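Local coordinates for protein putative oxidoreductase molybdopterin-binding subunit (Sulfolobus tokodaii, PDB 4ZOH) that binds a molybdenum pterin cytosine dinucleotide cofactor and is probably the molybdopterin-binding subunit of a xanthine dehydrogenase-type oxidoreductase, at residues D59-P62 / P67-T70; G63-I68 / K120-L125; L574-G579 / F584-V589; G609-G614 / I676-T681. All blocks are in the same frame, centred on the assembly; numbering follows the deposited sequence.

Interaction 1. Residues D59-P62 / P67-T70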
loop_
_atom_site.group_PDB
_atom_site.type_symbol
_atom_site.label_atom_id
_atom_site.label_comp_id
_atom_site.label_asym_id
_atom_site.label_seq_id
_atom_site.Cartn_x
_atom_site.Cartn_y
_atom_site.Cartn_z
ATOM N N ASP A 59 27.736 9.189 1.036
ATOM C CA ASP A 59 26.818 8.290 0.349
ATOM C C ASP A 59 25.774 9.004 -0.478
ATOM O O ASP A 59 25.154 8.388 -1.330
ATOM C CB ASP A 59 26.129 7.376 1.352
ATOM C CG ASP A 59 27.099 6.488 2.081
ATOM O OD1 ASP A 59 27.931 5.857 1.423
ATOM O OD2 ASP A 59 27.026 6.361 3.308
ATOM N N ILE A 60 25.574 10.296 -0.223
ATOM C CA ILE A 60 24.530 11.057 -0.865
ATOM C C ILE A 60 25.015 12.083 -1.898
ATOM O O ILE A 60 24.478 12.196 -3.016
ATOM C CB ILE A 60 23.631 11.747 0.206
ATOM C CG1 ILE A 60 23.183 10.731 1.307
ATOM C CG2 ILE A 60 22.409 12.389 -0.458
ATOM C CD1 ILE A 60 22.327 9.573 0.798
ATOM N N ASN A 61 25.977 12.908 -1.514
ATOM C CA ASN A 61 26.401 13.975 -2.390
ATOM C C ASN A 61 27.967 14.152 -2.190
ATOM O O ASN A 61 28.422 15.216 -1.733
ATOM C CB ASN A 61 25.542 15.255 -2.143
ATOM C CG ASN A 61 25.343 15.547 -0.662
ATOM O OD1 ASN A 61 24.220 15.393 -0.117
ATOM N ND2 ASN A 61 26.425 15.957 0.020
ATOM N N PRO A 62 28.773 13.074 -2.478
ATOM C CA PRO A 62 30.242 13.139 -2.312
ATOM C C PRO A 62 30.797 14.426 -2.972
ATOM O O PRO A 62 30.341 14.833 -4.061
ATOM C CB PRO A 62 30.725 11.878 -3.042
ATOM C CG PRO A 62 29.652 11.611 -4.095
ATOM C CD PRO A 62 28.400 11.873 -3.269
ATOM N N PRO A 67 22.869 18.298 -0.529
ATOM C CA PRO A 67 21.889 18.467 0.596
ATOM C C PRO A 67 22.361 18.030 1.968
ATOM O O PRO A 67 21.926 18.619 3.002
ATOM C CB PRO A 67 20.704 17.567 0.181
ATOM C CG PRO A 67 21.204 16.712 -0.965
ATOM C CD PRO A 67 22.278 17.574 -1.657
ATOM N N ILE A 68 23.206 16.996 2.021
ATOM C CA ILE A 68 23.696 16.489 3.328
ATOM C C ILE A 68 25.152 17.001 3.554
ATOM O O ILE A 68 25.929 17.012 2.603
ATOM C CB ILE A 68 23.636 14.969 3.422
ATOM C CG1 ILE A 68 22.222 14.425 3.059
ATOM C CG2 ILE A 68 24.070 14.480 4.844
ATOM C CD1 ILE A 68 21.048 14.813 4.059
ATOM N N ALA A 69 25.509 17.445 4.772
ATOM C CA ALA A 69 26.854 17.936 4.994
ATOM C C ALA A 69 27.743 16.718 5.033
ATOM O O ALA A 69 27.355 15.675 5.642
ATOM C CB ALA A 69 26.968 18.695 6.272
ATOM N N THR A 70 28.911 16.853 4.374
ATOM C CA THR A 70 30.002 15.800 4.339
ATOM C C THR A 70 31.250 16.173 5.132
ATOM O O THR A 70 31.615 15.446 6.035
ATOM C CB THR A 70 30.431 15.478 2.913
ATOM O OG1 THR A 70 30.753 16.700 2.265
ATOM C CG2 THR A 70 29.315 14.834 2.139
#
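The backbones of 59-62 and 67-70 come nearest at Asn61 and Ile68, whose CA atoms lie 6.8 Å apart, and the Asn61 amide spans this gap without any direct backbone pairing. Its two ends grip the two polar backbone atoms of one residue. OD1 of Asn61 accepts the N-H of Ile68 at 2.9 Å in a nearly straight bond (165° at the hydrogen), although the donor is tilted from the carbonyl plane. ND2 of Asn61 gives a hydrogen to Ile68 O at 2.8 Å, arriving in the plane of that carbonyl on a lone pair and staying close to its own amide plane. This pair of bonds fixes the amide against rotation. With chi1 at 44°, CG sits between the backbone N and the carbonyl carbon, which lets the amide reach across.

The ring of Pro67, which follows a cis peptide bond, lies beside the same oxygen, with CD of Pro67 3.3 Å from OD1 of Asn61. At the other end of the amide, CG2 of Thr70 packs against ND2 of Asn61, tilted from the amide plane, while the Thr70 hydroxyl is bonded to Lys64 O. A leucine in place of Asn61 would probably leave both the N-H and the carbonyl of buried Ile68 without their mates. CG2 of Ile60 meets CG1 of Ile68 at 4.1 Å, the two side chains crossing at a slant, and Ile60 continues onto Leu231 and Phe198. This backbone-like pairing closes the loop between strands 54-56 and 72-73, within the a/b hammerhead range of the aldehyde oxidase and xanthine dehydrogenase family.

Interaction 2. Residues G63-I68 / K120-L125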
loop_
_atom_site.group_PDB
_atom_site.type_symbol
_atom_site.label_atom_id
_atom_site.label_comp_id
_atom_site.label_asym_id
_atom_site.label_seq_id
_atom_site.Cartn_x
_atom_site.Cartn_y
_atom_site.Cartn_z
ATOM N N GLY A 63 31.660 15.133 -2.257
ATOM C CA GLY A 63 32.260 16.317 -2.853
ATOM C C GLY A 63 31.440 17.558 -2.625
ATOM O O GLY A 63 31.843 18.626 -3.055
ATOM N N LYS A 64 30.284 17.434 -1.948
ATOM C CA LYS A 64 29.448 18.601 -1.622
ATOM C C LYS A 64 28.973 18.578 -0.180
ATOM O O LYS A 64 29.047 17.559 0.519
ATOM C CB LYS A 64 28.312 18.726 -2.615
ATOM C CG LYS A 64 28.853 18.868 -4.023
ATOM C CD LYS A 64 27.822 18.531 -5.053
ATOM C CE LYS A 64 27.464 19.779 -5.835
ATOM N NZ LYS A 64 26.672 19.385 -7.038
ATOM N N ASP A 65 28.573 19.723 0.312
ATOM C CA ASP A 65 28.104 19.779 1.687
ATOM C C ASP A 65 26.547 19.954 1.718
ATOM O O ASP A 65 25.998 20.239 2.766
ATOM C CB ASP A 65 28.771 20.950 2.437
ATOM C CG ASP A 65 30.187 20.620 3.003
ATOM O OD1 ASP A 65 30.360 19.589 3.694
ATOM O OD2 ASP A 65 31.097 21.489 2.798
ATOM N N PHE A 66 25.875 19.835 0.572
ATOM C CA PHE A 66 24.388 20.007 0.415
ATOM C C PHE A 66 24.013 19.014 -0.669
ATOM O O PHE A 66 24.776 18.903 -1.646
ATOM C CB PHE A 66 24.017 21.451 0.007
ATOM C CG PHE A 66 24.364 22.478 1.086
ATOM C CD1 PHE A 66 23.456 22.762 2.163
ATOM C CD2 PHE A 66 25.637 23.141 1.079
ATOM C CE1 PHE A 66 23.820 23.657 3.179
ATOM C CE2 PHE A 66 25.999 24.043 2.106
ATOM C CZ PHE A 66 25.097 24.299 3.161
ATOM N N PRO A 67 22.869 18.298 -0.529
ATOM C CA PRO A 67 21.889 18.467 0.596
ATOM C C PRO A 67 22.361 18.030 1.968
ATOM O O PRO A 67 21.926 18.619 3.002
ATOM C CB PRO A 67 20.704 17.567 0.181
ATOM C CG PRO A 67 21.204 16.712 -0.965
ATOM C CD PRO A 67 22.278 17.574 -1.657
ATOM N N ILE A 68 23.206 16.996 2.021
ATOM C CA ILE A 68 23.696 16.489 3.328
ATOM C C ILE A 68 25.152 17.001 3.554
ATOM O O ILE A 68 25.929 17.012 2.603
ATOM C CB ILE A 68 23.636 14.969 3.422
ATOM C CG1 ILE A 68 22.222 14.425 3.059
ATOM C CG2 ILE A 68 24.070 14.480 4.844
ATOM C CD1 ILE A 68 21.048 14.813 4.059
ATOM N N LYS A 120 32.745 33.769 7.568
ATOM C CA LYS A 120 31.977 33.168 6.470
ATOM C C LYS A 120 31.052 32.086 7.012
ATOM O O LYS A 120 31.425 31.316 7.913
ATOM C CB LYS A 120 32.864 32.533 5.413
ATOM C CG LYS A 120 33.878 33.449 4.796
ATOM C CD LYS A 120 33.308 34.213 3.631
ATOM C CE LYS A 120 34.340 35.228 3.175
ATOM N NZ LYS A 120 33.631 36.203 2.309
ATOM N N VAL A 121 29.817 32.037 6.525
ATOM C CA VAL A 121 28.863 31.003 7.034
ATOM C C VAL A 121 29.323 29.581 6.620
ATOM O O VAL A 121 29.246 28.605 7.387
ATOM C CB VAL A 121 27.413 31.281 6.577
ATOM C CG1 VAL A 121 26.501 30.109 6.985
ATOM C CG2 VAL A 121 26.937 32.569 7.260
ATOM N N HIS A 122 29.785 29.482 5.406
ATOM C CA HIS A 122 30.518 28.300 4.966
ATOM C C HIS A 122 31.929 28.718 4.451
ATOM O O HIS A 122 32.019 29.690 3.689
ATOM C CB HIS A 122 29.785 27.596 3.804
ATOM C CG HIS A 122 30.343 26.231 3.470
ATOM N ND1 HIS A 122 31.260 26.027 2.460
ATOM C CD2 HIS A 122 30.095 25.003 4.005
ATOM C CE1 HIS A 122 31.561 24.740 2.397
ATOM N NE2 HIS A 122 30.861 24.091 3.310
ATOM N N SER A 123 32.957 27.911 4.783
ATOM C CA SER A 123 34.360 27.991 4.171
ATOM C C SER A 123 34.425 28.413 2.752
ATOM O O SER A 123 35.160 29.309 2.429
ATOM C CB SER A 123 35.133 26.666 4.248
ATOM O OG SER A 123 35.436 26.491 5.581
ATOM N N GLY A 124 33.685 27.761 1.891
ATOM C CA GLY A 124 33.808 28.096 0.492
ATOM C C GLY A 124 32.978 29.206 -0.117
ATOM O O GLY A 124 32.940 29.264 -1.335
ATOM N N LEU A 125 32.309 30.084 0.662
ATOM C CA LEU A 125 31.624 31.288 0.057
ATOM C C LEU A 125 32.565 32.455 -0.223
ATOM O O LEU A 125 33.323 32.840 0.657
ATOM C CB LEU A 125 30.498 31.834 0.974
ATOM C CG LEU A 125 29.251 31.005 1.290
ATOM C CD1 LEU A 125 28.614 31.520 2.583
ATOM C CD2 LEU A 125 28.299 31.065 0.099
#
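Asp65 and His122 meet through one carboxylate oxygen and one ring nitrogen, with the carboxylate and imidazole planes turned 64° apart. NE2 of His122 donates to OD2 of Asp65 at 2.7 Å. Seen from the ring, the oxygen sits at the edge and near the plane, as suits an N-H; seen from the carboxylate, the nitrogen comes in from above the plane, 42° out of it. The bond is short yet somewhat bent, 148° at the hydrogen.

The ring is held at its other nitrogen too. ND1 of His122 accepts from the backbone N of Gly124 at 3.0 Å, tilted from the ring plane, inside a type I turn that Leu125 N closes on His122 O. CG of His122 lies anti to the backbone N, which carries the ring out of the turn toward Asp65. With ND1 accepting from Gly124 N and NE2 donating, the ring is probably neutral, protonated at NE2. A phenylalanine at His122 would probably leave OD2 of Asp65 without this partner and the N-H of Gly124 without its acceptor.

OD1 of Asp65 collects the backbone N-H groups of Thr70, Lys71 and Glu72, so the carboxylate is positioned by its own loop. That loop lies between strands 54-56 and 72-73, with Pro67 and Ile68 against helix 223-235; the His122 turn belongs to the link between helix 111-114 and strand 129-138.

Interaction 3. Residues L574-G579 / F584-V589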
loop_
_atom_site.group_PDB
_atom_site.type_symbol
_atom_site.label_atom_id
_atom_site.label_comp_id
_atom_site.label_asym_id
_atom_site.label_seq_id
_atom_site.Cartn_x
_atom_site.Cartn_y
_atom_site.Cartn_z
ATOM N N LEU A 574 -10.149 45.275 17.215
ATOM C CA LEU A 574 -10.411 45.989 18.454
ATOM C C LEU A 574 -9.799 45.129 19.483
ATOM O O LEU A 574 -10.136 43.933 19.570
ATOM C CB LEU A 574 -11.961 46.114 18.741
ATOM C CG LEU A 574 -12.397 46.857 20.057
ATOM C CD1 LEU A 574 -12.274 48.351 19.869
ATOM C CD2 LEU A 574 -13.870 46.564 20.427
ATOM N N VAL A 575 -8.951 45.697 20.306
ATOM C CA VAL A 575 -8.243 44.843 21.283
ATOM C C VAL A 575 -8.310 45.491 22.625
ATOM O O VAL A 575 -8.585 46.681 22.687
ATOM C CB VAL A 575 -6.717 44.685 20.928
ATOM C CG1 VAL A 575 -6.491 44.132 19.510
ATOM C CG2 VAL A 575 -5.915 45.985 21.113
ATOM N N LYS A 576 -7.902 44.755 23.655
ATOM C CA LYS A 576 -7.733 45.236 25.013
ATOM C C LYS A 576 -6.453 44.639 25.563
ATOM O O LYS A 576 -6.079 43.541 25.174
ATOM C CB LYS A 576 -8.897 44.758 25.897
ATOM C CG LYS A 576 -10.183 45.570 25.730
ATOM C CD LYS A 576 -11.001 45.477 27.013
ATOM C CE LYS A 576 -10.430 46.376 28.119
ATOM N NZ LYS A 576 -10.810 47.831 27.976
ATOM N N VAL A 577 -5.773 45.348 26.448
ATOM C CA VAL A 577 -4.572 44.828 27.089
ATOM C C VAL A 577 -4.900 44.895 28.548
ATOM O O VAL A 577 -5.526 45.846 28.943
ATOM C CB VAL A 577 -3.331 45.719 26.777
ATOM C CG1 VAL A 577 -2.080 45.195 27.431
ATOM C CG2 VAL A 577 -3.105 45.775 25.278
ATOM N N ASP A 578 -4.510 43.909 29.348
ATOM C CA ASP A 578 -4.882 43.899 30.758
ATOM C C ASP A 578 -3.682 44.240 31.563
ATOM O O ASP A 578 -2.636 44.581 31.003
ATOM C CB ASP A 578 -5.604 42.603 31.215
ATOM C CG ASP A 578 -4.702 41.400 31.321
ATOM O OD1 ASP A 578 -5.255 40.293 31.358
ATOM O OD2 ASP A 578 -3.451 41.501 31.361
ATOM N N GLY A 579 -3.808 44.171 32.887
ATOM C CA GLY A 579 -2.684 44.525 33.761
ATOM C C GLY A 579 -1.524 43.563 33.784
ATOM O O GLY A 579 -0.551 43.817 34.490
ATOM N N PHE A 584 -6.083 40.864 24.281
ATOM C CA PHE A 584 -7.297 40.110 23.930
ATOM C C PHE A 584 -7.835 40.773 22.726
ATOM O O PHE A 584 -8.012 41.985 22.766
ATOM C CB PHE A 584 -8.356 40.208 25.069
ATOM C CG PHE A 584 -7.868 39.622 26.346
ATOM C CD1 PHE A 584 -8.066 38.254 26.617
ATOM C CD2 PHE A 584 -7.085 40.385 27.223
ATOM C CE1 PHE A 584 -7.553 37.682 27.781
ATOM C CE2 PHE A 584 -6.565 39.826 28.376
ATOM C CZ PHE A 584 -6.813 38.470 28.671
ATOM N N VAL A 585 -8.132 40.011 21.670
ATOM C CA VAL A 585 -8.746 40.583 20.477
ATOM C C VAL A 585 -10.259 40.359 20.539
ATOM O O VAL A 585 -10.711 39.231 20.380
ATOM C CB VAL A 585 -8.178 39.947 19.195
ATOM C CG1 VAL A 585 -8.792 40.567 17.929
ATOM C CG2 VAL A 585 -6.639 39.984 19.229
ATOM N N LYS A 586 -11.030 41.440 20.643
ATOM C CA LYS A 586 -12.511 41.389 20.761
ATOM C C LYS A 586 -13.217 41.162 19.499
ATOM O O LYS A 586 -14.220 40.386 19.432
ATOM C CB LYS A 586 -13.015 42.723 21.297
ATOM C CG LYS A 586 -12.577 42.976 22.728
ATOM C CD LYS A 586 -12.696 41.725 23.606
ATOM C CE LYS A 586 -11.927 41.902 24.879
ATOM N NZ LYS A 586 -10.793 42.803 24.528
ATOM N N LYS A 587 -12.762 41.885 18.477
ATOM C CA LYS A 587 -13.352 41.806 17.166
ATOM C C LYS A 587 -12.327 42.017 16.112
ATOM O O LYS A 587 -11.379 42.771 16.304
ATOM C CB LYS A 587 -14.406 42.893 16.949
ATOM C CG LYS A 587 -15.750 42.659 17.652
ATOM C CD LYS A 587 -16.901 43.487 17.076
ATOM C CE LYS A 587 -17.993 43.891 18.089
ATOM N NZ LYS A 587 -17.809 43.426 19.503
ATOM N N TYR A 588 -12.573 41.393 14.973
ATOM C CA TYR A 588 -11.729 41.547 13.840
ATOM C C TYR A 588 -12.676 41.604 12.682
ATOM O O TYR A 588 -13.525 40.736 12.550
ATOM C CB TYR A 588 -10.760 40.325 13.747
ATOM C CG TYR A 588 -9.627 40.515 12.721
ATOM C CD1 TYR A 588 -8.282 40.826 13.118
ATOM C CD2 TYR A 588 -9.917 40.397 11.369
ATOM C CE1 TYR A 588 -7.270 40.996 12.130
ATOM C CE2 TYR A 588 -8.935 40.581 10.411
ATOM C CZ TYR A 588 -7.624 40.855 10.791
ATOM O OH TYR A 588 -6.782 41.024 9.716
ATOM N N VAL A 589 -12.496 42.603 11.817
ATOM C CA VAL A 589 -13.239 42.668 10.577
ATOM C C VAL A 589 -12.289 42.633 9.364
ATOM O O VAL A 589 -11.339 43.369 9.351
ATOM C CB VAL A 589 -14.106 43.976 10.550
ATOM C CG1 VAL A 589 -14.815 44.164 9.208
ATOM C CG2 VAL A 589 -15.109 43.987 11.739
#
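Phe584 pairs with Lys576 near the turn of an antiparallel hairpin: Phe584 N donates to Lys576 O at 2.8 Å, and Lys576 N returns a bond to Phe584 O. From this pair the Phe584 side chain runs out toward Asp578. Its CB lies 4.0 Å from Lys576 O. With CG anti to the carbonyl carbon (chi1 -62°), the ring sends its CD2 edge past Lys576 O toward Asp578. Farther along the same edge, CE2 of Phe584 comes to 3.3 Å from OD1 of Asp578, and CZ at the tip stands 3.6 Å from that oxygen. The carboxylate thus approaches the C-H rim, not a face, with its plane turned 57° from the ring, a placing likely to be electrostatically favourable. Asp578 has stronger partners: OD2 bonds Thr580 OG1 in the turn, and OD1 forms a salt bridge with a basic side chain of another protein chain.

Away from the turn the register shifts by one residue at a classic beta bulge. Lys586 and Lys587 both stand opposite Leu574, whose O accepts from Lys586 N at 2.9 Å while its N donates to Lys587 O, likewise at 2.9 Å. CB of Lys586 then rests 4.0 Å from CD2 of Leu574. On the other side of the sheet CG1 of Val575 touches CG2 of Val585 at 4.2 Å.

Those valines look onto helices: Val575 meets Ala685 and Val585 meets Ile682 of helix 673-688, and Val585 also reaches Met615 and Leu619 of helix 600-619. Strands 405-412 and 651-655 flank the hairpin in its four-stranded sheet.

Interaction 4. Residues G609-G614 / I676-T681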
loop_
_atom_site.group_PDB
_atom_site.type_symbol
_atom_site.label_atom_id
_atom_site.label_comp_id
_atom_site.label_asym_id
_atom_site.label_seq_id
_atom_site.Cartn_x
_atom_site.Cartn_y
_atom_site.Cartn_z
ATOM N N GLY A 609 -8.198 31.313 8.599
ATOM C CA GLY A 609 -6.919 30.629 8.914
ATOM C C GLY A 609 -5.689 31.565 8.833
ATOM O O GLY A 609 -4.847 31.572 9.738
ATOM N N GLY A 610 -5.610 32.356 7.756
ATOM C CA GLY A 610 -4.510 33.333 7.603
ATOM C C GLY A 610 -4.482 34.412 8.636
ATOM O O GLY A 610 -3.428 34.705 9.241
ATOM N N ILE A 611 -5.664 34.980 8.897
ATOM C CA ILE A 611 -5.821 35.970 9.960
ATOM C C ILE A 611 -5.267 35.517 11.286
ATOM O O ILE A 611 -4.569 36.301 11.982
ATOM C CB ILE A 611 -7.315 36.454 10.109
ATOM C CG1 ILE A 611 -7.697 37.394 8.944
ATOM C CG2 ILE A 611 -7.523 37.275 11.369
ATOM C CD1 ILE A 611 -9.238 37.469 8.681
ATOM N N VAL A 612 -5.558 34.273 11.671
ATOM C CA VAL A 612 -5.087 33.806 12.969
ATOM C C VAL A 612 -3.575 33.577 12.973
ATOM O O VAL A 612 -2.916 33.810 13.981
ATOM C CB VAL A 612 -5.860 32.510 13.426
ATOM C CG1 VAL A 612 -5.184 31.824 14.604
ATOM C CG2 VAL A 612 -7.336 32.851 13.820
ATOM N N GLN A 613 -3.023 33.078 11.857
ATOM C CA GLN A 613 -1.519 33.048 11.735
ATOM C C GLN A 613 -0.885 34.468 11.850
ATOM O O GLN A 613 0.010 34.690 12.650
ATOM C CB GLN A 613 -1.099 32.296 10.449
ATOM C CG GLN A 613 -1.131 30.799 10.731
ATOM C CD GLN A 613 -0.995 30.030 9.444
ATOM O OE1 GLN A 613 -1.479 30.467 8.399
ATOM N NE2 GLN A 613 -0.296 28.893 9.495
ATOM N N GLY A 614 -1.451 35.426 11.113
ATOM C CA GLY A 614 -0.939 36.831 11.149
ATOM C C GLY A 614 -1.039 37.414 12.559
ATOM O O GLY A 614 -0.095 38.052 13.025
ATOM N N ILE A 676 -1.231 38.245 5.500
ATOM C CA ILE A 676 -0.587 39.516 5.147
ATOM C C ILE A 676 -1.222 40.671 6.004
ATOM O O ILE A 676 -0.517 41.374 6.708
ATOM C CB ILE A 676 -0.744 39.816 3.672
ATOM C CG1 ILE A 676 0.026 38.791 2.817
ATOM C CG2 ILE A 676 -0.428 41.317 3.319
ATOM C CD1 ILE A 676 -0.364 38.869 1.356
ATOM N N ALA A 677 -2.561 40.799 5.961
ATOM C CA ALA A 677 -3.282 41.874 6.676
ATOM C C ALA A 677 -3.259 41.836 8.167
ATOM O O ALA A 677 -3.180 42.881 8.766
ATOM C CB ALA A 677 -4.718 42.033 6.155
ATOM N N ALA A 678 -3.300 40.661 8.801
ATOM C CA ALA A 678 -3.611 40.613 10.246
ATOM C C ALA A 678 -2.517 41.127 11.140
ATOM O O ALA A 678 -2.800 41.763 12.201
ATOM C CB ALA A 678 -4.095 39.205 10.703
ATOM N N THR A 679 -1.254 40.856 10.742
ATOM C CA THR A 679 -0.129 41.256 11.576
ATOM C C THR A 679 -0.085 42.758 11.826
ATOM O O THR A 679 -0.123 43.193 12.977
ATOM C CB THR A 679 1.222 40.739 10.985
ATOM O OG1 THR A 679 1.109 39.327 10.857
ATOM C CG2 THR A 679 2.376 40.964 11.935
ATOM N N PRO A 680 0.037 43.568 10.790
ATOM C CA PRO A 680 0.055 45.004 11.151
ATOM C C PRO A 680 -1.348 45.513 11.690
ATOM O O PRO A 680 -1.382 46.493 12.435
ATOM C CB PRO A 680 0.240 45.689 9.788
ATOM C CG PRO A 680 -0.331 44.760 8.791
ATOM C CD PRO A 680 0.088 43.364 9.315
ATOM N N THR A 681 -2.461 44.905 11.243
ATOM C CA THR A 681 -3.786 45.270 11.845
ATOM C C THR A 681 -3.723 45.185 13.345
ATOM O O THR A 681 -4.029 46.166 14.062
ATOM C CB THR A 681 -4.945 44.408 11.337
ATOM O OG1 THR A 681 -5.031 44.606 9.932
ATOM C CG2 THR A 681 -6.345 44.940 11.932
#
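Gly614 and Thr679 form the nearest CA pair of segments 609-614 and 676-681, 4.5 Å apart. OG1 of Thr679 donates to Gly614 O at 2.8 Å, meeting the carbonyl well to one side, at a C=O...donor angle of 106° and tilted from its plane. One turn earlier on helix 600-619, CB of Ala678 presses on Ile611 O at 3.2 Å and touches CG2 of Ile611 at 4.0 Å. The same methyl lies 4.0 Å from CA of Gly614, where a CB would collide with it; glycine is what lets the segment axes come to 7.1 Å, crossing at -37°.

Farther out, helix 673-688 is kinked at Pro680, whose N has no bond to the preceding turn. Just beyond, Thr681 OG1 donates to Ala677 O, which also receives Thr681 N, and the hydroxyl is bonded to Ser409 OG. On helix 600-619, Gln613 OE1 accepts from Arg332.

The Ile611 side chain lies about 11 Å from the bound pterin cytosine dinucleotide, so the contact is structural packing that does not touch the cofactor. Chemically, one hydroxyl-to-carbonyl bond between small residues ties the helices, and close packing of a methyl on backbone and on the Ile611 side chain does the rest.

In the fold
Interactions 1 and 2 overlap in the chain; 3 and then 4 follow in series, and the contacts fall into two groups. Interactions 1 and 2 have centres 10 Å apart and share Pro67 and Ile68, so the loop between strands 54-56 and 72-73 is tied both to itself and to the loop between helix 111-114 and strand 129-138. Interactions 3 and 4, centres 14 Å apart, meet through Tyr588, which packs on Ile611 and Ala678; strand 583-593 leads directly to helix 600-619. Centres of interactions 1 and 3 are about 50 Å apart, on opposite sides of the chain's centre. The first group thus joins loops at the hammerhead region, while the second packs a sheet on two helices.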